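Local coordinates for rhamnose ABC transporter, periplasmic rhamnose-binding protein (Kribbella flavida, PDB 4KVF), which probably binds a sugar such as rhamnose outside the membrane as the solute-binding component of an ABC transporter, at residues 301-304 and 305-308. Numbering follows the deposited sequence.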
loop_
_atom_site.group_PDB
_atom_site.type_symbol
_atom_site.label_atom_id
_atom_site.label_comp_id
_atom_site.label_asym_id
_atom_site.label_seq_id
_atom_site.Cartn_x
_atom_site.Cartn_y
_atom_site.Cartn_z
ATOM N N THR A 301 -2.164 8.686 -21.774
ATOM C CA THR A 301 -2.600 7.412 -22.363
ATOM C C THR A 301 -2.125 6.219 -21.528
ATOM O O THR A 301 -2.577 5.080 -21.716
ATOM C CB THR A 301 -2.093 7.239 -23.821
ATOM O OG1 THR A 301 -0.666 7.160 -23.830
ATOM C CG2 THR A 301 -2.540 8.406 -24.714
ATOM N N GLY A 302 -1.210 6.484 -20.605
ATOM C CA GLY A 302 -0.610 5.430 -19.817
ATOM C C GLY A 302 0.772 5.048 -20.316
ATOM O O GLY A 302 1.360 4.071 -19.843
ATOM N N ALA A 303 1.294 5.813 -21.271
ATOM C CA ALA A 303 2.644 5.577 -21.789
ATOM C C ALA A 303 3.655 6.106 -20.776
ATOM O O ALA A 303 3.399 7.111 -20.118
ATOM C CB ALA A 303 2.828 6.263 -23.120
ATOM N N GLN A 304 4.794 5.429 -20.643
ATOM C CA GLN A 304 5.811 5.828 -19.667
ATOM C C GLN A 304 6.357 7.229 -19.983
ATOM O O GLN A 304 6.611 7.559 -21.141
ATOM C CB GLN A 304 6.966 4.812 -19.637
ATOM C CG GLN A 304 8.030 5.107 -18.581
ATOM C CD GLN A 304 9.153 4.086 -18.585
ATOM O OE1 GLN A 304 9.012 3.000 -19.143
ATOM N NE2 GLN A 304 10.280 4.437 -17.971
ATOM N N GLY A 305 6.522 8.046 -18.943
ATOM C CA GLY A 305 7.081 9.377 -19.086
ATOM C C GLY A 305 6.054 10.488 -19.203
ATOM O O GLY A 305 6.409 11.666 -19.128
ATOM N N GLU A 306 4.792 10.115 -19.416
ATOM C CA GLU A 306 3.703 11.080 -19.484
ATOM C C GLU A 306 3.462 11.666 -18.096
ATOM O O GLU A 306 3.607 10.969 -17.090
ATOM C CB GLU A 306 2.424 10.404 -19.994
ATOM C CG GLU A 306 2.480 10.054 -21.471
ATOM C CD GLU A 306 1.204 9.407 -21.958
ATOM O OE1 GLU A 306 0.448 8.894 -21.107
ATOM O OE2 GLU A 306 0.957 9.420 -23.185
ATOM N N LYS A 307 3.104 12.945 -18.047
ATOM C CA LYS A 307 2.892 13.631 -16.772
ATOM C C LYS A 307 1.470 14.143 -16.660
ATOM O O LYS A 307 0.864 14.524 -17.660
ATOM C CB LYS A 307 3.874 14.803 -16.606
ATOM C CG LYS A 307 5.355 14.413 -16.585
ATOM C CD LYS A 307 6.294 15.609 -16.345
ATOM C CE LYS A 307 6.425 16.482 -17.594
ATOM N NZ LYS A 307 7.462 17.550 -17.444
ATOM N N PHE A 308 0.939 14.162 -15.438
ATOM C CA PHE A 308 -0.362 14.772 -15.198
ATOM C C PHE A 308 -0.454 15.306 -13.784
ATOM O O PHE A 308 0.354 14.957 -12.927
ATOM C CB PHE A 308 -1.500 13.786 -15.469
ATOM C CG PHE A 308 -1.569 12.652 -14.485
ATOM C CD1 PHE A 308 -0.674 11.601 -14.559
ATOM C CD2 PHE A 308 -2.535 12.638 -13.477
ATOM C CE1 PHE A 308 -0.741 10.545 -13.647
ATOM C CE2 PHE A 308 -2.598 11.601 -12.561
ATOM C CZ PHE A 308 -1.695 10.548 -12.648
#
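Carboxylate oxygen OE1 of Glu306 is gripped by consecutive backbone amides of the loop that wraps around it. Thr301 N gives the shortest bond, and the straightest of those from the amides, 2.7 Å to Glu306 OE1 with an N-H...O angle of 170°. Gly302 N donates to the same Glu306 OE1 over 3.0 Å from the opposite face of the carboxylate plane, and Ala303 N adds a weak third bond. The other oxygen, Glu306 OE2, takes the hydroxyl of Thr301, OG1 lying 2.9 Å away. Both Thr301 donors and Gly302 N arrive on the syn side of their oxygens, somewhat out of plane. Thr301 thus holds one oxygen with its amide and the other with its hydroxyl, which should limit rotation of the carboxylate. Thr301 OG1 can do this because it sits between its own N and carbonyl carbon (chi1 65°), while the glutamate chain runs extended beyond CG and crosses the threonine side chain at about a right angle. The Ala303 methyl packs against the carboxylate group, its CB 3.7 Å from Glu306 CD. With an alanine at Glu306 the amides of Thr301 and Gly302 and the Thr301 hydroxyl would probably lose their shared carboxylate acceptor, and the loop would be likely to move more freely.

The backbone closes the ring of contacts: Glu306 N makes a weak bond to Ala303 O at 3.4 Å, across a turn whose third residue is Gly305. At Gly305 phi is positive, and a CB there would clash with Gln304 O. Beyond the turn, Gly305 and Glu306 pair through their backbones with Val318. This is a type II beta turn, Ala303 to Glu306, with glycine in its third position, whose last side chain folds back to take the amides of the preceding loop; it leads from the loop after helix 281-296 into the two-stranded antiparallel sheet of 307-309 and 315-317.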